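Side-chain contacts in beta-porphyranase (Bacteroides plebeius, PDB 4AWD), which cleaves the sulfated red-algal polysaccharide porphyran at the beta-1,4 linkages between D-galactose and L-galactose-6-sulfate: residues K37-A42 / Y133-T138; C245-A250 / R278-H283. All blocks are in the same frame, centred on the assembly; numbering follows the deposited sequence.

How the interactions relate
Each contact draws one segment from a pair of neighbouring antiparallel strands of the jelly roll, 134-141 for interaction 1 and 241-249 for interaction 2; the contact centres lie 12 Å apart. Two probable backbone hydrogen bonds document the pairing: Gly134 O to Trp247 N and Tyr136 O to Cys245 N, each 2.7 Å. Trp246 of strand 241-249 packs against Pro40 and Tyr135 of interaction 1, whereas Trp247, the next residue, points into the sandwich and makes interaction 2. Interaction 1 lies away from the active site, the Glu137 side chain about 13 Å from the bound calcium ion. Interaction 2 approaches the catalytic cleft: Met280 is about 6 Å, side chain to side chain, from Glu176, the probable nucleophile.

Interaction 1. Residues K37-A42 / Y133-T138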
# COMPACT_ATOMS: atom_id res chain seq x y z
N LYS A 37 15.90 12.59 11.48
CA LYS A 37 17.32 12.23 11.31
C LYS A 37 17.58 11.33 10.10
O LYS A 37 18.58 11.48 9.42
CB LYS A 37 17.80 11.37 12.47
CG LYS A 37 17.97 12.02 13.80
CD LYS A 37 18.63 11.01 14.77
CE LYS A 37 18.00 9.63 14.66
NZ LYS A 37 18.22 8.80 15.88
N ASN A 38 16.69 10.35 9.92
CA ASN A 38 16.88 9.27 8.95
C ASN A 38 16.33 9.56 7.55
O ASN A 38 16.66 8.85 6.60
CB ASN A 38 16.26 7.97 9.47
CG ASN A 38 16.91 7.49 10.74
OD1 ASN A 38 18.12 7.32 10.80
ND2 ASN A 38 16.11 7.28 11.78
N LEU A 39 15.50 10.58 7.43
CA LEU A 39 14.95 10.98 6.14
C LEU A 39 16.05 11.54 5.23
O LEU A 39 17.11 11.95 5.71
CB LEU A 39 13.78 11.98 6.32
CG LEU A 39 12.37 11.40 6.48
CD1 LEU A 39 12.31 10.11 7.32
CD2 LEU A 39 11.38 12.42 7.05
N PRO A 40 15.82 11.51 3.91
CA PRO A 40 16.66 12.27 2.98
C PRO A 40 16.68 13.73 3.37
O PRO A 40 15.66 14.26 3.82
CB PRO A 40 15.95 12.10 1.63
CG PRO A 40 14.66 11.40 1.92
CD PRO A 40 14.90 10.63 3.18
N GLU A 41 17.84 14.38 3.22
CA GLU A 41 17.97 15.79 3.55
C GLU A 41 16.91 16.57 2.80
O GLU A 41 16.71 16.38 1.60
CB GLU A 41 19.36 16.31 3.17
N ALA A 42 16.21 17.42 3.53
CA ALA A 42 15.23 18.32 2.95
C ALA A 42 15.96 19.26 2.00
O ALA A 42 17.14 19.57 2.21
CB ALA A 42 14.53 19.12 4.06
N TYR A 133 2.22 15.63 -1.52
CA TYR A 133 3.69 15.64 -1.60
C TYR A 133 4.27 15.65 -0.20
O TYR A 133 3.76 16.35 0.70
CB TYR A 133 4.23 16.83 -2.42
CG TYR A 133 3.49 17.06 -3.72
CD1 TYR A 133 3.21 16.00 -4.57
CD2 TYR A 133 3.04 18.33 -4.07
CE1 TYR A 133 2.52 16.20 -5.75
CE2 TYR A 133 2.35 18.53 -5.27
CZ TYR A 133 2.10 17.46 -6.10
OH TYR A 133 1.41 17.62 -7.26
N GLY A 134 5.31 14.86 -0.02
CA GLY A 134 5.81 14.56 1.30
C GLY A 134 6.46 13.19 1.32
O GLY A 134 6.80 12.64 0.27
N TYR A 135 6.63 12.67 2.53
CA TYR A 135 7.35 11.42 2.75
C TYR A 135 6.50 10.46 3.60
O TYR A 135 5.87 10.86 4.59
CB TYR A 135 8.70 11.69 3.42
CG TYR A 135 9.64 10.51 3.44
CD1 TYR A 135 9.60 9.59 4.49
CD2 TYR A 135 10.55 10.30 2.42
CE1 TYR A 135 10.46 8.47 4.52
CE2 TYR A 135 11.43 9.21 2.44
CZ TYR A 135 11.37 8.29 3.49
OH TYR A 135 12.21 7.21 3.52
N TYR A 136 6.49 9.20 3.19
CA TYR A 136 5.62 8.20 3.77
C TYR A 136 6.42 6.93 3.95
O TYR A 136 7.17 6.53 3.05
CB TYR A 136 4.43 7.97 2.85
CG TYR A 136 3.63 9.23 2.63
CD1 TYR A 136 2.57 9.58 3.48
CD2 TYR A 136 3.93 10.08 1.58
CE1 TYR A 136 1.86 10.75 3.30
CE2 TYR A 136 3.22 11.26 1.38
CZ TYR A 136 2.18 11.58 2.25
OH TYR A 136 1.50 12.75 2.04
N GLU A 137 6.28 6.28 5.10
CA GLU A 137 7.15 5.16 5.42
C GLU A 137 6.51 4.26 6.46
O GLU A 137 5.80 4.74 7.34
CB GLU A 137 8.49 5.68 5.95
CG GLU A 137 9.57 4.61 6.08
CD GLU A 137 10.97 5.17 5.97
OE1 GLU A 137 11.49 5.71 6.98
OE2 GLU A 137 11.55 5.08 4.87
N THR A 138 6.81 2.97 6.37
CA THR A 138 6.40 2.03 7.40
C THR A 138 7.54 1.07 7.72
O THR A 138 8.40 0.80 6.86
CB THR A 138 5.12 1.24 6.99
OG1 THR A 138 4.66 0.48 8.11
CG2 THR A 138 5.37 0.29 5.83
O HOH W 1 14.75 7.21 4.53
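The Tyr135 ring receives Leu39 over one face: Leu39 CG lies 4.1 Å from the centroid of the Tyr135 ring and 19° off its normal, a CH-pi contact displaced toward the rim. At the ring's edge, in its plane, sits Glu137 OE1. This joins the segment after helix 30-34 to the outer surface of the GH16 beta-jelly roll, where strand 134-141 runs between strands 241-249 and 308-321. Residue alternation supports that placement, since Tyr135 and Glu137 point toward the 37-42 segment while Tyr136 reaches Leu153 inside the sandwich.

Leu39 touches the CD1/CE1 side of the ring, with its CD1 3.7 Å from Tyr135 CE1. Pro40 comes obliquely at the opposite rim, from the same side of the ring plane as Leu39, its CD 3.8 Å from Tyr135 CE2, and also packs on Trp246. Tyr135 holds CG anti to its own backbone N (chi1 -169°), which sends the ring out from the strand to lie beneath Leu39.

The buried phenol end is bonded twice. Tyr135 OH donates to Glu137 OE2 at 2.6 Å, approaching from above the carboxylate plane, 50° out of it; the second carboxylate oxygen, OE1, is bonded to His35 NE2. A water molecule donates to Tyr135 OH at 2.7 Å and also to Asn38 O, at a longer 3.3 Å.

Interaction 2. Residues C245-A250 / R278-H283; sequences CWWVDA and RPMFIH
Trp247 reaches from its strand to the 278-283 segment and ends against Met280 and the Arg278 carbonyl. From CB the side chain heads toward that segment; with CG anti to the backbone N (chi1 -177°) and chi2 near 5°, the six-membered ring points to the 278-283 segment. Contacts begin at the far rim: Trp247 CZ2 is 3.7 Å from Arg278 O, and Trp247 CZ3 is 4.0 Å from Met280 SD. CH2, at the tip, is the atom closest to both Arg278 O and Met280 CE. Arg278 O meets it at the ring edge, near the indole plane, with CH2 to O at 3.2 Å, a close carbon-oxygen approach rather than a hydrogen bond. Met280 CE also reaches Trp247 CH2, at 3.8 Å.

Strand 241-249, in the outer sheet of the GH16 jelly roll, thus sends an aromatic side chain across the sandwich core to the start of strand 281-285, which pairs with strands 117-126 and 149-163 in the facing sheet. Just past Trp247 its own strand is deformed by a classic beta bulge, Val248 and Asp249 both facing Thr252.

The methionine, extended beyond CG, passes obliquely by the CH2/CZ3 rim of the indole, its CG 3.9 Å from Trp247 CH2. Met280 SD is 4.6 Å from the centroid of the six-membered ring of Trp247 and 44° off the normal, an oblique Met-aromatic contact. His132 and Tyr133 also meet the indole edge-to-face. Met280 additionally touches Leu153 and Gln175, while the guanidinium of Arg278 turns elsewhere, its NH2 bonded to Arg156 O.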
# COMPACT_ATOMS: atom_id res chain seq x y z
N CYS A 245 8.56 6.19 0.79
CA CYS A 245 8.44 6.93 -0.43
C CYS A 245 8.60 8.41 -0.13
O CYS A 245 8.01 8.93 0.82
CB CYS A 245 7.05 6.72 -1.00
SG CYS A 245 6.86 7.60 -2.50
N TRP A 246 9.41 9.08 -0.95
CA TRP A 246 9.38 10.53 -1.02
C TRP A 246 8.56 10.90 -2.24
O TRP A 246 9.03 10.83 -3.37
CB TRP A 246 10.78 11.14 -1.11
CG TRP A 246 10.79 12.65 -1.11
CD1 TRP A 246 9.70 13.48 -1.19
CD2 TRP A 246 11.93 13.50 -1.03
NE1 TRP A 246 10.10 14.80 -1.16
CE2 TRP A 246 11.47 14.84 -1.07
CE3 TRP A 246 13.31 13.27 -0.93
CZ2 TRP A 246 12.34 15.94 -1.01
CZ3 TRP A 246 14.17 14.36 -0.87
CH2 TRP A 246 13.68 15.68 -0.91
N TRP A 247 7.31 11.28 -2.01
CA TRP A 247 6.46 11.72 -3.11
C TRP A 247 6.82 13.19 -3.36
O TRP A 247 6.33 14.08 -2.67
CB TRP A 247 4.99 11.49 -2.74
CG TRP A 247 3.99 11.83 -3.81
CD1 TRP A 247 4.24 12.24 -5.09
CD2 TRP A 247 2.56 11.75 -3.68
NE1 TRP A 247 3.05 12.44 -5.76
CE2 TRP A 247 2.01 12.15 -4.92
CE3 TRP A 247 1.70 11.39 -2.63
CZ2 TRP A 247 0.64 12.20 -5.14
CZ3 TRP A 247 0.32 11.44 -2.85
CH2 TRP A 247 -0.19 11.84 -4.10
N VAL A 248 7.72 13.41 -4.31
CA VAL A 248 8.39 14.72 -4.45
C VAL A 248 7.49 15.77 -5.07
O VAL A 248 7.43 16.90 -4.58
CB VAL A 248 9.68 14.62 -5.28
CG1 VAL A 248 10.33 16.03 -5.45
CG2 VAL A 248 10.65 13.62 -4.67
N ASP A 249 6.83 15.40 -6.17
CA ASP A 249 5.90 16.28 -6.90
C ASP A 249 4.99 15.44 -7.79
O ASP A 249 4.95 14.22 -7.68
CB ASP A 249 6.64 17.34 -7.74
CG ASP A 249 7.63 16.74 -8.71
OD1 ASP A 249 7.34 15.69 -9.33
OD2 ASP A 249 8.73 17.31 -8.86
N ALA A 250 4.26 16.11 -8.67
CA ALA A 250 3.28 15.44 -9.50
C ALA A 250 3.91 14.53 -10.54
O ALA A 250 3.20 13.72 -11.14
CB ALA A 250 2.37 16.45 -10.15
N ARG A 278 -2.94 14.95 -7.44
CA ARG A 278 -4.07 14.78 -6.54
C ARG A 278 -3.68 14.05 -5.25
O ARG A 278 -2.95 13.05 -5.30
CB ARG A 278 -5.19 14.01 -7.22
CG ARG A 278 -6.01 14.77 -8.24
CD ARG A 278 -7.07 13.82 -8.78
NE ARG A 278 -7.83 13.24 -7.67
CZ ARG A 278 -8.47 12.07 -7.70
NH1 ARG A 278 -8.47 11.31 -8.80
NH2 ARG A 278 -9.12 11.67 -6.62
N PRO A 279 -4.18 14.53 -4.10
CA PRO A 279 -3.88 13.89 -2.82
C PRO A 279 -4.52 12.48 -2.70
O PRO A 279 -5.37 12.11 -3.53
CB PRO A 279 -4.50 14.85 -1.81
CG PRO A 279 -5.69 15.44 -2.55
CD PRO A 279 -5.18 15.62 -3.96
N MET A 280 -4.10 11.73 -1.68
CA MET A 280 -4.53 10.34 -1.51
C MET A 280 -4.84 9.99 -0.06
O MET A 280 -4.48 10.73 0.87
CB MET A 280 -3.43 9.38 -2.00
CG MET A 280 -3.20 9.37 -3.49
SD MET A 280 -1.82 8.28 -3.96
CE MET A 280 -1.68 8.72 -5.68
N PHE A 281 -5.48 8.84 0.12
CA PHE A 281 -5.55 8.19 1.44
C PHE A 281 -4.50 7.09 1.55
O PHE A 281 -3.98 6.62 0.53
CB PHE A 281 -6.97 7.67 1.74
CG PHE A 281 -7.56 6.78 0.68
CD1 PHE A 281 -7.30 5.41 0.66
CD2 PHE A 281 -8.41 7.30 -0.29
CE1 PHE A 281 -7.86 4.59 -0.31
CE2 PHE A 281 -8.97 6.49 -1.26
CZ PHE A 281 -8.70 5.14 -1.28
N ILE A 282 -4.18 6.69 2.78
CA ILE A 282 -3.29 5.54 3.03
C ILE A 282 -4.12 4.26 2.99
O ILE A 282 -5.19 4.19 3.61
CB ILE A 282 -2.60 5.62 4.42
CG1 ILE A 282 -1.82 6.93 4.60
CG2 ILE A 282 -1.70 4.41 4.67
CD1 ILE A 282 -0.42 6.89 4.05
N HIS A 283 -3.65 3.25 2.26
CA HIS A 283 -4.19 1.89 2.38
C HIS A 283 -3.18 0.93 2.99
O HIS A 283 -2.01 0.92 2.62
CB HIS A 283 -4.64 1.36 1.02
CG HIS A 283 -6.13 1.18 0.91
ND1 HIS A 283 -6.77 1.03 -0.31
CD2 HIS A 283 -7.10 1.11 1.85
CE1 HIS A 283 -8.06 0.87 -0.10
NE2 HIS A 283 -8.29 0.92 1.20